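Aromatic-amino-acid:2-oxoglutarate transaminase (Candida albicans, PDB 6HND) probably transfers amino groups between aromatic amino acids or 2-aminoadipate and 2-oxo acids, using pyridoxal 5'-phosphate as cofactor. Local coordinates at residues I312-Y315 with L316-L320; D393-L396 with E397-L400. All blocks are in the same frame, centred on the assembly; numbering follows the deposited sequence.

In the fold
Two helices of one aminotransferase chain meet here. Interaction 1 runs the length of the short helix 312-319 and on to Leu320, and interaction 2 spans about the first two turns of the long helix 392-418; their centres lie 12 Å apart. Ile312 CD1 comes 3.4 Å from Asp393 O, and further along the short helix Tyr315 CD1 rests 3.6 Å from Leu400 CD2. Both contacts lie near the cofactor pocket without forming part of it: the side chains of Tyr315 and Ile399 are each about 9 Å from that of Tyr283, a pyridoxal-phosphate-binding residue, and the side chain of Trp395 is about 12 Å from a bound cofactor. Arg149 of helix 137-151 also touches residues of both.

Interaction 1 (I312-Y315 with L316-L320); sequences IDDY and LKNHL
Tyr315 reaches along helix 312-319 to meet Leu316, His319 and Leu320. With CG anti to the backbone N (chi1 170°), its ring is set beside the turn that follows. CB starts close to the backbone N of Leu316. Along one side of the ring, CD1 lies 3.8 Å from His319 CB; on the other, CD2 is as near to Leu316 CD2, and CE2 continues along the same methyl. At the far end CZ and OH meet Leu320 CD1, the hydroxyl oxygen at 3.3 Å. That hydroxyl is hydrogen-bonded to the backbone O of Tyr285, which secures the polar end of a buried ring. Leu316 also turns its other methyl, CD1, to Ile312 CG2, the two side chains lying alongside and pointing the same way. Ile312 and Tyr315 pack on helix 392-418, Leu320 on helix 137-151.

Another side of the helix is polar. Asn318 ND2 donates to Asp314 OD1 at 3.0 Å in a nearly straight bond (167°), meeting the anti side of the carboxylate somewhat out of its plane, while the oxygen stays close to the amide plane. A water donates to Asp314 OD2 at 2.7 Å and also pairs with His319 NE2 in the plane of the imidazole, bridging carboxylate and ring.

At Tyr315 O two donors converge, His319 N at 2.9 Å and Leu320 N at 3.0 Å, from opposite faces of its carbonyl plane. The second bond spans five residues, a pi-type turn leading into Leu320, which is loop. The short helix thus pairs an apolar side centred on Tyr315 with a hydrated one, where the amide and water donors probably stabilise the carboxylate of Asp314 as an anion. Separately, that nearby charge could favour a protonated His319.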
ATOM      1  N   ILE B 312     -17.886  25.958  14.078  1.00 52.92           N
ATOM      2  CA  ILE B 312     -16.615  25.197  14.267  1.00 49.58           C
ATOM      3  C   ILE B 312     -16.132  25.329  15.720  1.00 47.78           C
ATOM      4  O   ILE B 312     -15.845  24.299  16.348  1.00 43.02           O
ATOM      5  CB  ILE B 312     -15.534  25.654  13.262  1.00 52.11           C
ATOM      6  CG1 ILE B 312     -15.872  25.226  11.831  1.00 56.56           C
ATOM      7  CG2 ILE B 312     -14.168  25.131  13.701  1.00 57.30           C
ATOM      8  CD1 ILE B 312     -14.784  25.480  10.802  1.00 58.80           C
ATOM      9  N   ASP B 313     -16.006  26.550  16.229  1.00 49.25           N
ATOM     10  CA  ASP B 313     -15.432  26.837  17.575  1.00 50.61           C
ATOM     11  C   ASP B 313     -16.187  26.027  18.630  1.00 44.50           C
ATOM     12  O   ASP B 313     -15.528  25.423  19.521  1.00 42.76           O
ATOM     13  CB  ASP B 313     -15.446  28.342  17.883  1.00 57.47           C
ATOM     14  CG  ASP B 313     -14.407  29.144  17.095  1.00 68.04           C
ATOM     15  OD1 ASP B 313     -13.401  28.525  16.604  1.00 63.53           O
ATOM     16  OD2 ASP B 313     -14.599  30.395  16.964  1.00 74.75           O
ATOM     17  N   ASP B 314     -17.517  25.998  18.523  1.00 42.95           N
ATOM     18  CA  ASP B 314     -18.406  25.353  19.524  1.00 41.35           C
ATOM     19  C   ASP B 314     -18.195  23.834  19.399  1.00 41.90           C
ATOM     20  O   ASP B 314     -18.032  23.167  20.450  1.00 37.71           O
ATOM     21  CB  ASP B 314     -19.855  25.832  19.349  1.00 42.00           C
ATOM     22  CG  ASP B 314     -20.865  25.156  20.264  1.00 47.56           C
ATOM     23  OD1 ASP B 314     -20.455  24.592  21.304  1.00 48.88           O
ATOM     24  OD2 ASP B 314     -22.065  25.174  19.915  1.00 53.62           O
ATOM     25  N   TYR B 315     -18.142  23.322  18.157  1.00 37.35           N
ATOM     26  CA  TYR B 315     -17.827  21.907  17.843  1.00 37.87           C
ATOM     27  C   TYR B 315     -16.500  21.514  18.507  1.00 39.73           C
ATOM     28  O   TYR B 315     -16.457  20.580  19.329  1.00 39.40           O
ATOM     29  CB  TYR B 315     -17.763  21.702  16.332  1.00 39.23           C
ATOM     30  CG  TYR B 315     -17.231  20.357  15.898  1.00 40.54           C
ATOM     31  CD1 TYR B 315     -17.918  19.186  16.182  1.00 36.99           C
ATOM     32  CD2 TYR B 315     -16.045  20.265  15.196  1.00 39.10           C
ATOM     33  CE1 TYR B 315     -17.451  17.952  15.771  1.00 40.04           C
ATOM     34  CE2 TYR B 315     -15.582  19.042  14.742  1.00 44.91           C
ATOM     35  CZ  TYR B 315     -16.274  17.877  15.045  1.00 46.55           C
ATOM     36  OH  TYR B 315     -15.798  16.675  14.605  1.00 44.55           O
ATOM     37  N   LEU B 316     -15.431  22.238  18.186  1.00 43.84           N
ATOM     38  CA  LEU B 316     -14.065  21.868  18.633  1.00 43.49           C
ATOM     39  C   LEU B 316     -14.051  21.869  20.153  1.00 44.78           C
ATOM     40  O   LEU B 316     -13.408  20.973  20.728  1.00 48.75           O
ATOM     41  CB  LEU B 316     -13.038  22.851  18.075  1.00 40.75           C
ATOM     42  CG  LEU B 316     -12.812  22.784  16.570  1.00 39.72           C
ATOM     43  CD1 LEU B 316     -11.719  23.760  16.164  1.00 40.89           C
ATOM     44  CD2 LEU B 316     -12.486  21.366  16.117  1.00 38.21           C
ATOM     45  N   LYS B 317     -14.744  22.825  20.770  1.00 49.17           N
ATOM     46  CA  LYS B 317     -14.588  23.109  22.222  1.00 49.24           C
ATOM     47  C   LYS B 317     -15.479  22.162  23.033  1.00 47.86           C
ATOM     48  O   LYS B 317     -14.992  21.637  24.042  1.00 46.95           O
ATOM     49  CB  LYS B 317     -14.911  24.575  22.525  1.00 57.98           C
ATOM     50  CG  LYS B 317     -14.494  25.033  23.918  1.00 69.95           C
ATOM     51  CD  LYS B 317     -14.940  26.441  24.278  1.00 73.94           C
ATOM     52  CE  LYS B 317     -14.622  26.810  25.716  1.00 76.13           C
ATOM     53  NZ  LYS B 317     -13.887  28.097  25.787  1.00 74.98           N
ATOM     54  N   ASN B 318     -16.734  21.950  22.620  1.00 41.26           N
ATOM     55  CA  ASN B 318     -17.747  21.303  23.488  1.00 43.25           C
ATOM     56  C   ASN B 318     -18.170  19.941  22.935  1.00 46.26           C
ATOM     57  O   ASN B 318     -18.596  19.125  23.757  1.00 46.79           O
ATOM     58  CB  ASN B 318     -18.915  22.259  23.727  1.00 46.23           C
ATOM     59  CG  ASN B 318     -18.429  23.568  24.325  1.00 48.44           C
ATOM     60  OD1 ASN B 318     -17.829  23.572  25.396  1.00 47.84           O
ATOM     61  ND2 ASN B 318     -18.617  24.668  23.614  1.00 44.74           N
ATOM     62  N   HIS B 319     -18.052  19.673  21.629  1.00 44.73           N
ATOM     63  CA  HIS B 319     -18.570  18.404  21.044  1.00 49.11           C
ATOM     64  C   HIS B 319     -17.446  17.367  20.948  1.00 46.29           C
ATOM     65  O   HIS B 319     -17.612  16.254  21.487  1.00 49.37           O
ATOM     66  CB  HIS B 319     -19.282  18.690  19.728  1.00 50.59           C
ATOM     67  CG  HIS B 319     -20.537  19.459  19.957  1.00 49.57           C
ATOM     68  ND1 HIS B 319     -21.773  18.845  20.028  1.00 44.81           N
ATOM     69  CD2 HIS B 319     -20.735  20.774  20.208  1.00 44.54           C
ATOM     70  CE1 HIS B 319     -22.690  19.761  20.275  1.00 46.00           C
ATOM     71  NE2 HIS B 319     -22.076  20.959  20.393  1.00 45.25           N
ATOM     72  N   LEU B 320     -16.342  17.742  20.314  1.00 42.15           N
ATOM     73  CA  LEU B 320     -15.171  16.863  20.068  1.00 39.80           C
ATOM     74  C   LEU B 320     -14.600  16.387  21.406  1.00 34.30           C
ATOM     75  O   LEU B 320     -14.297  17.207  22.225  1.00 40.47           O
ATOM     76  CB  LEU B 320     -14.149  17.652  19.247  1.00 40.30           C
ATOM     77  CG  LEU B 320     -13.253  16.814  18.343  1.00 44.89           C
ATOM     78  CD1 LEU B 320     -14.097  16.012  17.355  1.00 45.43           C
ATOM     79  CD2 LEU B 320     -12.248  17.703  17.615  1.00 43.84           C
TER
HETATM   80  O   HOH W   1     -23.863  23.325  20.702  1.00 53.16           O

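Interaction 2 (D393-L396 with E397-L400); sequences DGWL and EWIL
Trp395 and Trp398 set their indoles nearly parallel, with planes only 12° apart, but slid so far that they barely overlap: the six-membered ring of Trp395 and the five-membered ring of Trp398 have centroids 4.9 Å apart. The touch is made by the outer corner of the first indole, where Trp395 CZ3 comes 3.4 Å from Trp398 CD1 and CH2 follows slightly farther off. Over one face of the five-membered ring of Trp395 lies Ile399 CD1, a CH-pi contact 3.9 Å from the ring centroid and 26° off the ring normal. The methyl is nearest the nitrogen side, 3.6 Å from Trp395 NE1. Both tryptophans hold CG anti to the backbone N (chi1 179° for Trp395), which swings the two indoles out from the helix along the same flank. The ring of Phe389, just before the helix, meets both indoles obliquely.

The backbone beneath is regular alpha helix: Glu397, Trp398, Ile399 and Leu400 each donate to the carbonyl four residues back, with Leu400 N to Leu396 O at 2.8 Å. CG of Glu397, set beside its backbone N, lies 3.4 Å from Asp393 O, and the chain bends beyond it. The carboxylate of Asp393 has its own partner, since OD1 forms a salt bridge with Arg149 NE.

Several neighbours surround these two turns, and Leu396 meets two of them. Asp393, Leu396, Glu397 and Leu400 pack on helix 312-319, and Leu396 and Ile399 also press on Phe146 of helix 137-151. Ile399 extends to the loop residues Tyr285 and Leu342. Trp398 lies against Val61 and Pro64 and touches Phe50 of the second subunit, so Trp398 reaches across the dimer, while the residues facing helices 312-319 and 137-151 stay within one chain.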
ATOM      1  N   ASP B 393     -10.616  24.411   7.939  1.00 47.11           N
ATOM      2  CA  ASP B 393     -11.923  24.844   8.497  1.00 48.75           C
ATOM      3  C   ASP B 393     -12.987  24.401   7.496  1.00 45.45           C
ATOM      4  O   ASP B 393     -13.999  23.811   7.923  1.00 46.99           O
ATOM      5  CB  ASP B 393     -11.924  26.331   8.903  1.00 48.62           C
ATOM      6  CG  ASP B 393     -11.299  26.549  10.275  1.00 50.08           C
ATOM      7  OD1 ASP B 393     -10.573  25.651  10.745  1.00 55.43           O
ATOM      8  OD2 ASP B 393     -11.568  27.586  10.896  1.00 56.94           O
ATOM      9  N   GLY B 394     -12.733  24.594   6.208  1.00 40.34           N
ATOM     10  CA  GLY B 394     -13.686  24.202   5.154  1.00 40.87           C
ATOM     11  C   GLY B 394     -13.944  22.706   5.175  1.00 41.06           C
ATOM     12  O   GLY B 394     -15.082  22.296   4.933  1.00 40.83           O
ATOM     13  N   TRP B 395     -12.917  21.912   5.481  1.00 44.60           N
ATOM     14  CA  TRP B 395     -12.997  20.430   5.543  1.00 40.67           C
ATOM     15  C   TRP B 395     -13.803  20.058   6.789  1.00 41.45           C
ATOM     16  O   TRP B 395     -14.708  19.177   6.674  1.00 41.81           O
ATOM     17  CB  TRP B 395     -11.594  19.810   5.494  1.00 39.78           C
ATOM     18  CG  TRP B 395     -11.574  18.320   5.581  1.00 37.53           C
ATOM     19  CD1 TRP B 395     -10.953  17.577   6.537  1.00 38.88           C
ATOM     20  CD2 TRP B 395     -12.211  17.391   4.697  1.00 35.35           C
ATOM     21  NE1 TRP B 395     -11.161  16.250   6.309  1.00 40.46           N
ATOM     22  CE2 TRP B 395     -11.935  16.104   5.192  1.00 38.44           C
ATOM     23  CE3 TRP B 395     -12.982  17.507   3.537  1.00 40.03           C
ATOM     24  CZ2 TRP B 395     -12.402  14.945   4.563  1.00 39.96           C
ATOM     25  CZ3 TRP B 395     -13.453  16.361   2.918  1.00 40.29           C
ATOM     26  CH2 TRP B 395     -13.171  15.097   3.430  1.00 38.59           C
ATOM     27  N   LEU B 396     -13.560  20.748   7.906  1.00 37.08           N
ATOM     28  CA  LEU B 396     -14.398  20.624   9.131  1.00 40.42           C
ATOM     29  C   LEU B 396     -15.875  20.915   8.793  1.00 40.56           C
ATOM     30  O   LEU B 396     -16.741  20.181   9.283  1.00 38.06           O
ATOM     31  CB  LEU B 396     -13.873  21.570  10.222  1.00 40.44           C
ATOM     32  CG  LEU B 396     -12.613  21.093  10.950  1.00 43.87           C
ATOM     33  CD1 LEU B 396     -12.018  22.208  11.805  1.00 45.27           C
ATOM     34  CD2 LEU B 396     -12.899  19.851  11.807  1.00 43.81           C
ATOM     35  N   GLU B 397     -16.158  21.938   7.984  1.00 39.57           N
ATOM     36  CA  GLU B 397     -17.540  22.299   7.606  1.00 40.36           C
ATOM     37  C   GLU B 397     -18.150  21.134   6.813  1.00 39.30           C
ATOM     38  O   GLU B 397     -19.327  20.836   7.022  1.00 44.82           O
ATOM     39  CB  GLU B 397     -17.594  23.603   6.809  1.00 46.02           C
ATOM     40  CG  GLU B 397     -17.212  24.850   7.595  1.00 52.79           C
ATOM     41  CD  GLU B 397     -18.157  25.303   8.700  1.00 57.41           C
ATOM     42  OE1 GLU B 397     -19.244  24.669   8.869  1.00 56.88           O
ATOM     43  OE2 GLU B 397     -17.795  26.281   9.409  1.00 52.80           O
ATOM     44  N   TRP B 398     -17.388  20.472   5.947  1.00 38.38           N
ATOM     45  CA  TRP B 398     -17.858  19.236   5.264  1.00 38.44           C
ATOM     46  C   TRP B 398     -18.084  18.091   6.285  1.00 38.35           C
ATOM     47  O   TRP B 398     -19.084  17.362   6.169  1.00 37.83           O
ATOM     48  CB  TRP B 398     -16.893  18.838   4.144  1.00 38.93           C
ATOM     49  CG  TRP B 398     -17.195  17.481   3.598  1.00 38.30           C
ATOM     50  CD1 TRP B 398     -16.656  16.299   4.010  1.00 39.54           C
ATOM     51  CD2 TRP B 398     -18.156  17.155   2.582  1.00 36.95           C
ATOM     52  NE1 TRP B 398     -17.210  15.262   3.316  1.00 38.63           N
ATOM     53  CE2 TRP B 398     -18.117  15.758   2.416  1.00 38.13           C
ATOM     54  CE3 TRP B 398     -18.996  17.908   1.759  1.00 37.09           C
ATOM     55  CZ2 TRP B 398     -18.910  15.096   1.484  1.00 38.45           C
ATOM     56  CZ3 TRP B 398     -19.761  17.256   0.824  1.00 38.90           C
ATOM     57  CH2 TRP B 398     -19.741  15.868   0.709  1.00 37.87           C
ATOM     58  N   ILE B 399     -17.227  17.941   7.284  1.00 36.22           N
ATOM     59  CA  ILE B 399     -17.407  16.913   8.357  1.00 40.92           C
ATOM     60  C   ILE B 399     -18.699  17.213   9.133  1.00 40.90           C
ATOM     61  O   ILE B 399     -19.419  16.269   9.452  1.00 38.76           O
ATOM     62  CB  ILE B 399     -16.144  16.855   9.256  1.00 41.14           C
ATOM     63  CG1 ILE B 399     -14.967  16.224   8.497  1.00 40.82           C
ATOM     64  CG2 ILE B 399     -16.423  16.136  10.568  1.00 42.70           C
ATOM     65  CD1 ILE B 399     -13.578  16.608   9.016  1.00 41.09           C
ATOM     66  N   LEU B 400     -19.009  18.487   9.402  1.00 42.44           N
ATOM     67  CA  LEU B 400     -20.243  18.872  10.134  1.00 42.55           C
ATOM     68  C   LEU B 400     -21.496  18.574   9.292  1.00 45.33           C
ATOM     69  O   LEU B 400     -22.500  18.093   9.884  1.00 49.49           O
ATOM     70  CB  LEU B 400     -20.153  20.335  10.562  1.00 44.93           C
ATOM     71  CG  LEU B 400     -19.065  20.625  11.591  1.00 45.33           C
ATOM     72  CD1 LEU B 400     -19.083  22.090  11.969  1.00 49.14           C
ATOM     73  CD2 LEU B 400     -19.216  19.743  12.822  1.00 47.03           C
TER